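PDB 7OSK: arabinogalactan endo-1,4-beta-galactosidase, which probably hydrolyses the beta-1,4-galactosidic linkages inside arabinogalactan chains, this piece being the glycosyl hydrolase family 53 catalytic domain of a longer, calcium-binding protein. Local coordinates for residues I227-Y241 / S254-G268. Residues are numbered along the deposited sequence; the frame is centred on the assembly and turned at random.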
loop_
_atom_site.group_PDB
_atom_site.type_symbol
_atom_site.label_atom_id
_atom_site.label_comp_id
_atom_site.label_asym_id
_atom_site.label_seq_id
_atom_site.Cartn_x
_atom_site.Cartn_y
_atom_site.Cartn_z
ATOM N N ILE A 227 11.158 14.795 -0.149
ATOM C CA ILE A 227 10.177 13.735 0.038
ATOM C C ILE A 227 9.105 13.904 -1.028
ATOM O O ILE A 227 8.617 15.014 -1.249
ATOM C CB ILE A 227 9.539 13.776 1.442
ATOM C CG1 ILE A 227 10.610 13.575 2.516
ATOM C CG2 ILE A 227 8.455 12.710 1.577
ATOM C CD1 ILE A 227 10.136 13.882 3.916
ATOM N N LYS A 228 8.741 12.811 -1.688
ATOM C CA LYS A 228 7.786 12.877 -2.787
ATOM C C LYS A 228 6.374 12.570 -2.315
ATOM O O LYS A 228 6.150 11.649 -1.526
ATOM C CB LYS A 228 8.197 11.921 -3.908
ATOM C CG LYS A 228 9.393 12.436 -4.707
ATOM C CD LYS A 228 10.279 11.324 -5.254
ATOM C CE LYS A 228 10.972 10.526 -4.150
ATOM N NZ LYS A 228 12.332 11.041 -3.818
ATOM N N ILE A 229 5.431 13.358 -2.819
ATOM C CA ILE A 229 4.041 13.280 -2.404
ATOM C C ILE A 229 3.267 12.331 -3.305
ATOM O O ILE A 229 3.395 12.383 -4.528
ATOM C CB ILE A 229 3.383 14.668 -2.433
ATOM C CG1 ILE A 229 4.236 15.677 -1.655
ATOM C CG2 ILE A 229 1.967 14.606 -1.884
ATOM C CD1 ILE A 229 4.598 15.237 -0.247
ATOM N N VAL A 230 2.466 11.469 -2.687
ATOM C CA VAL A 230 1.697 10.468 -3.415
ATOM C C VAL A 230 0.203 10.640 -3.173
ATOM O O VAL A 230 -0.267 10.566 -2.037
ATOM C CB VAL A 230 2.107 9.041 -3.011
ATOM C CG1 VAL A 230 1.353 8.011 -3.835
ATOM C CG2 VAL A 230 3.610 8.853 -3.164
ATOM N N ILE A 231 -0.532 10.873 -4.255
ATOM C CA ILE A 231 -1.987 10.905 -4.220
ATOM C C ILE A 231 -2.513 9.540 -4.644
ATOM O O ILE A 231 -2.336 9.123 -5.791
ATOM C CB ILE A 231 -2.554 12.009 -5.138
ATOM C CG1 ILE A 231 -2.146 13.395 -4.627
ATOM C CG2 ILE A 231 -4.072 11.907 -5.242
ATOM C CD1 ILE A 231 -2.666 13.739 -3.236
ATOM N N HIS A 232 -3.163 8.852 -3.709
ATOM C CA HIS A 232 -3.596 7.475 -3.917
ATOM C C HIS A 232 -5.084 7.400 -4.234
ATOM O O HIS A 232 -5.911 7.962 -3.515
ATOM C CB HIS A 232 -3.274 6.638 -2.674
ATOM C CG HIS A 232 -3.564 5.181 -2.829
ATOM N ND1 HIS A 232 -3.630 4.317 -1.752
ATOM C CD2 HIS A 232 -3.799 4.420 -3.924
ATOM C CE1 HIS A 232 -3.895 3.102 -2.177
ATOM N NE2 HIS A 232 -4.004 3.133 -3.496
ATOM N N LEU A 233 -5.409 6.708 -5.323
ATOM C CA LEU A 233 -6.794 6.488 -5.721
ATOM C C LEU A 233 -7.056 5.006 -5.945
ATOM O O LEU A 233 -6.138 4.247 -6.253
ATOM C CB LEU A 233 -7.122 7.276 -6.991
ATOM C CG LEU A 233 -7.114 8.801 -6.876
ATOM C CD1 LEU A 233 -7.457 9.416 -8.222
ATOM C CD2 LEU A 233 -8.084 9.282 -5.807
ATOM N N ALA A 234 -8.315 4.606 -5.792
ATOM C CA ALA A 234 -8.716 3.213 -5.966
ATOM C C ALA A 234 -9.563 3.028 -7.224
ATOM O O ALA A 234 -10.391 3.877 -7.567
ATOM C CB ALA A 234 -9.478 2.732 -4.744
ATOM N N GLY A 235 -9.349 1.906 -7.903
ATOM C CA GLY A 235 -10.065 1.598 -9.127
ATOM C C GLY A 235 -9.276 2.002 -10.355
ATOM O O GLY A 235 -8.181 2.558 -10.244
ATOM N N VAL A 236 -9.833 1.710 -11.527
ATOM C CA VAL A 236 -9.209 2.084 -12.788
ATOM C C VAL A 236 -10.211 2.792 -13.702
ATOM O O VAL A 236 -10.057 2.804 -14.923
ATOM C CB VAL A 236 -8.608 0.850 -13.511
ATOM C CG1 VAL A 236 -7.285 0.448 -12.873
ATOM C CG2 VAL A 236 -9.590 -0.312 -13.493
ATOM N N LYS A 237 -11.239 3.387 -13.101
ATOM C CA LYS A 237 -12.187 4.206 -13.847
ATOM C C LYS A 237 -11.473 5.463 -14.340
ATOM O O LYS A 237 -11.327 6.438 -13.601
ATOM C CB LYS A 237 -13.399 4.571 -12.981
ATOM C CG LYS A 237 -14.740 4.106 -13.533
ATOM C CD LYS A 237 -15.806 5.180 -13.357
ATOM C CE LYS A 237 -17.187 4.682 -13.758
ATOM N NZ LYS A 237 -17.766 5.460 -14.894
ATOM N N ALA A 238 -11.025 5.432 -15.591
ATOM C CA ALA A 238 -10.191 6.500 -16.139
ATOM C C ALA A 238 -10.900 7.853 -16.137
ATOM O O ALA A 238 -10.293 8.874 -15.817
ATOM C CB ALA A 238 -9.746 6.143 -17.550
ATOM N N ASP A 239 -12.183 7.861 -16.487
ATOM C CA ASP A 239 -12.936 9.108 -16.566
ATOM C C ASP A 239 -13.054 9.778 -15.197
ATOM O O ASP A 239 -13.219 10.995 -15.112
ATOM C CB ASP A 239 -14.329 8.864 -17.154
ATOM C CG ASP A 239 -15.099 7.792 -16.410
ATOM O OD1 ASP A 239 -14.466 6.838 -15.914
ATOM O OD2 ASP A 239 -16.340 7.903 -16.324
ATOM N N PHE A 240 -12.967 8.988 -14.131
ATOM C CA PHE A 240 -13.006 9.537 -12.779
ATOM C C PHE A 240 -11.661 10.144 -12.398
ATOM O O PHE A 240 -11.608 11.210 -11.786
ATOM C CB PHE A 240 -13.396 8.465 -11.761
ATOM C CG PHE A 240 -13.188 8.889 -10.334
ATOM C CD1 PHE A 240 -14.140 9.654 -9.677
ATOM C CD2 PHE A 240 -12.038 8.530 -9.652
ATOM C CE1 PHE A 240 -13.949 10.050 -8.366
ATOM C CE2 PHE A 240 -11.838 8.922 -8.343
ATOM C CZ PHE A 240 -12.794 9.683 -7.697
ATOM N N TYR A 241 -10.579 9.455 -12.756
ATOM C CA TYR A 241 -9.232 9.953 -12.494
ATOM C C TYR A 241 -9.043 11.322 -13.136
ATOM O O TYR A 241 -8.491 12.237 -12.521
ATOM C CB TYR A 241 -8.179 8.976 -13.020
ATOM C CG TYR A 241 -7.842 7.843 -12.074
ATOM C CD1 TYR A 241 -8.772 6.851 -11.782
ATOM C CD2 TYR A 241 -6.586 7.755 -11.487
ATOM C CE1 TYR A 241 -8.464 5.810 -10.923
ATOM C CE2 TYR A 241 -6.267 6.716 -10.626
ATOM C CZ TYR A 241 -7.211 5.747 -10.348
ATOM O OH TYR A 241 -6.903 4.710 -9.495
ATOM N N SER A 254 0.038 20.358 -4.953
ATOM C CA SER A 254 1.282 19.906 -5.559
ATOM C C SER A 254 1.637 18.507 -5.072
ATOM O O SER A 254 1.762 18.266 -3.871
ATOM C CB SER A 254 2.418 20.883 -5.246
ATOM O OG SER A 254 2.583 21.046 -3.848
ATOM N N PHE A 255 1.786 17.586 -6.017
ATOM C CA PHE A 255 2.183 16.220 -5.708
ATOM C C PHE A 255 2.972 15.653 -6.876
ATOM O O PHE A 255 2.958 16.217 -7.968
ATOM C CB PHE A 255 0.962 15.350 -5.406
ATOM C CG PHE A 255 0.003 15.234 -6.552
ATOM C CD1 PHE A 255 -0.849 16.278 -6.867
ATOM C CD2 PHE A 255 -0.047 14.081 -7.314
ATOM C CE1 PHE A 255 -1.731 16.178 -7.923
ATOM C CE2 PHE A 255 -0.929 13.973 -8.372
ATOM C CZ PHE A 255 -1.772 15.022 -8.676
ATOM N N ASP A 256 3.650 14.533 -6.645
ATOM C CA ASP A 256 4.571 13.976 -7.629
ATOM C C ASP A 256 4.056 12.675 -8.235
ATOM O O ASP A 256 4.259 12.416 -9.422
ATOM C CB ASP A 256 5.941 13.738 -6.989
ATOM C CG ASP A 256 6.507 14.989 -6.342
ATOM O OD1 ASP A 256 6.980 15.879 -7.082
ATOM O OD2 ASP A 256 6.485 15.079 -5.096
ATOM N N VAL A 257 3.384 11.864 -7.421
ATOM C CA VAL A 257 3.000 10.518 -7.832
ATOM C C VAL A 257 1.490 10.310 -7.805
ATOM O O VAL A 257 0.809 10.749 -6.878
ATOM C CB VAL A 257 3.656 9.451 -6.930
ATOM C CG1 VAL A 257 3.438 8.057 -7.503
ATOM C CG2 VAL A 257 5.143 9.728 -6.774
ATOM N N ILE A 258 0.984 9.642 -8.837
ATOM C CA ILE A 258 -0.402 9.190 -8.876
ATOM C C ILE A 258 -0.435 7.696 -8.602
ATOM O O ILE A 258 -0.067 6.894 -9.461
ATOM C CB ILE A 258 -1.065 9.483 -10.234
ATOM C CG1 ILE A 258 -1.110 10.990 -10.482
ATOM C CG2 ILE A 258 -2.479 8.898 -10.283
ATOM C CD1 ILE A 258 -1.357 11.363 -11.925
ATOM N N ALA A 259 -0.884 7.327 -7.405
ATOM C CA ALA A 259 -0.883 5.933 -6.985
ATOM C C ALA A 259 -2.224 5.269 -7.280
ATOM O O ALA A 259 -3.272 5.916 -7.235
ATOM C CB ALA A 259 -0.551 5.827 -5.515
ATOM N N ILE A 260 -2.175 3.973 -7.573
ATOM C CA ILE A 260 -3.355 3.214 -7.971
ATOM C C ILE A 260 -3.522 1.960 -7.118
ATOM O O ILE A 260 -2.556 1.245 -6.855
ATOM C CB ILE A 260 -3.268 2.795 -9.456
ATOM C CG1 ILE A 260 -3.194 4.028 -10.357
ATOM C CG2 ILE A 260 -4.469 1.944 -9.855
ATOM C CD1 ILE A 260 -2.608 3.745 -11.726
ATOM N N SER A 261 -4.754 1.705 -6.684
ATOM C CA SER A 261 -5.113 0.416 -6.102
ATOM C C SER A 261 -5.789 -0.417 -7.172
ATOM O O SER A 261 -6.915 -0.122 -7.564
ATOM C CB SER A 261 -6.044 0.574 -4.897
ATOM O OG SER A 261 -5.383 1.182 -3.806
ATOM N N PHE A 262 -5.100 -1.449 -7.650
ATOM C CA PHE A 262 -5.668 -2.326 -8.666
ATOM C C PHE A 262 -5.744 -3.777 -8.207
ATOM O O PHE A 262 -4.748 -4.501 -8.204
ATOM C CB PHE A 262 -4.871 -2.251 -9.966
ATOM C CG PHE A 262 -5.454 -3.090 -11.065
ATOM C CD1 PHE A 262 -6.717 -2.815 -11.559
ATOM C CD2 PHE A 262 -4.756 -4.163 -11.589
ATOM C CE1 PHE A 262 -7.267 -3.586 -12.562
ATOM C CE2 PHE A 262 -5.305 -4.937 -12.595
ATOM C CZ PHE A 262 -6.563 -4.648 -13.079
ATOM N N TYR A 263 -6.947 -4.178 -7.810
ATOM C CA TYR A 263 -7.283 -5.573 -7.571
ATOM C C TYR A 263 -8.164 -6.044 -8.729
ATOM O O TYR A 263 -9.313 -5.611 -8.838
ATOM C CB TYR A 263 -8.005 -5.744 -6.234
ATOM C CG TYR A 263 -7.180 -5.316 -5.037
ATOM C CD1 TYR A 263 -6.171 -6.130 -4.538
ATOM C CD2 TYR A 263 -7.412 -4.100 -4.407
ATOM C CE1 TYR A 263 -5.416 -5.745 -3.450
ATOM C CE2 TYR A 263 -6.663 -3.707 -3.316
ATOM C CZ TYR A 263 -5.668 -4.533 -2.841
ATOM O OH TYR A 263 -4.924 -4.139 -1.754
ATOM N N PRO A 264 -7.628 -6.913 -9.609
ATOM C CA PRO A 264 -8.349 -7.302 -10.829
ATOM C C PRO A 264 -9.757 -7.834 -10.575
ATOM O O PRO A 264 -10.660 -7.604 -11.380
ATOM C CB PRO A 264 -7.467 -8.407 -11.423
ATOM C CG PRO A 264 -6.127 -8.181 -10.855
ATOM C CD PRO A 264 -6.348 -7.635 -9.484
ATOM N N TYR A 265 -9.934 -8.537 -9.460
ATOM C CA TYR A 265 -11.220 -9.146 -9.126
ATOM C C TYR A 265 -12.231 -8.119 -8.613
ATOM O O TYR A 265 -13.350 -8.475 -8.242
ATOM C CB TYR A 265 -11.029 -10.261 -8.086
ATOM C CG TYR A 265 -10.081 -9.922 -6.949
ATOM C CD1 TYR A 265 -10.503 -9.168 -5.860
ATOM C CD2 TYR A 265 -8.765 -10.366 -6.964
ATOM C CE1 TYR A 265 -9.638 -8.864 -4.819
ATOM C CE2 TYR A 265 -7.896 -10.068 -5.931
ATOM C CZ TYR A 265 -8.337 -9.319 -4.863
ATOM O OH TYR A 265 -7.470 -9.024 -3.838
ATOM N N TRP A 266 -11.834 -6.850 -8.602
ATOM C CA TRP A 266 -12.687 -5.765 -8.128
ATOM C C TRP A 266 -12.771 -4.628 -9.132
ATOM O O TRP A 266 -13.845 -4.082 -9.375
ATOM C CB TRP A 266 -12.162 -5.209 -6.802
ATOM C CG TRP A 266 -12.557 -5.979 -5.585
ATOM C CD1 TRP A 266 -13.586 -6.866 -5.466
ATOM C CD2 TRP A 266 -11.926 -5.923 -4.302
ATOM N NE1 TRP A 266 -13.634 -7.368 -4.189
ATOM C CE2 TRP A 266 -12.624 -6.805 -3.454
ATOM C CE3 TRP A 266 -10.836 -5.215 -3.787
ATOM C CZ2 TRP A 266 -12.269 -6.996 -2.122
ATOM C CZ3 TRP A 266 -10.484 -5.407 -2.464
ATOM C CH2 TRP A 266 -11.197 -6.291 -1.646
ATOM N N HIS A 267 -11.629 -4.277 -9.712
ATOM C CA HIS A 267 -11.488 -3.013 -10.423
ATOM C C HIS A 267 -11.479 -3.157 -11.942
ATOM O O HIS A 267 -11.745 -2.190 -12.655
ATOM C CB HIS A 267 -10.213 -2.314 -9.950
ATOM C CG HIS A 267 -10.246 -1.928 -8.502
ATOM N ND1 HIS A 267 -9.153 -2.046 -7.673
ATOM C CD2 HIS A 267 -11.245 -1.424 -7.739
ATOM C CE1 HIS A 267 -9.476 -1.634 -6.460
ATOM N NE2 HIS A 267 -10.739 -1.250 -6.473
ATOM N N GLY A 268 -11.181 -4.353 -12.439
ATOM C CA GLY A 268 -11.291 -4.622 -13.863
ATOM C C GLY A 268 -10.224 -5.537 -14.433
ATOM O O GLY A 268 -9.446 -6.151 -13.703
HETATM O O HOH W 1 -12.385 0.104 -11.247
#
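Strands 228-234 and 257-261 are the fifth and sixth of the (beta/alpha)8 TIM barrel, parallel neighbours joined by a beta-alpha-beta crossover through helix 238-250. Their axes differ by 28° in direction, and V230 pairs with V257, H232 with A259 and A234 with S261. At the N-terminal end three bonds grip I229. Its carbonyl accepts from both V257 N and D256 N, while its own N donates to the anti lone pair of D256 OD2 at 3.0 Å in a nearly straight bond (167°). From there the bonding passes from strand to strand, I231 N to V257 O, A259 N to I231 O, L233 N to A259 O, S261 N to L233 O, and finishes with G235 N on S261 O at 3.2 Å.

On the interior face, V230 CG1 packs on A259 CB. H232 has CG anti to its backbone N (chi1 -175°), which carries the imidazole along the strand and brings NE2 up to S261 OG, modelled too close for the bond to be taken at face value; S261 OG also bonds E191. On the outward face I231 CG1 sits over one face of the F255 ring, 3.7 Å from its centroid, a CH-pi contact. Y241, on the crossover helix, leans back to I260, with OH 3.7 Å from I260 CG2, and that hydroxyl donates to G235 O at 2.6 Å. Beyond the strands G235 CA lies over the H267 ring, 3.7 Å from its centroid; the ring is also held by Y263 N, which donates to ND1. A water links V236 N (3.0 Å) to H267 O, joining the loops that follow the two strands.

Strand 185-188 flanks 228-234 and strand 287-293 flanks 257-261, with A291 against H232 and A259 inside the barrel, while helix 206-223 covers I229 on the outside.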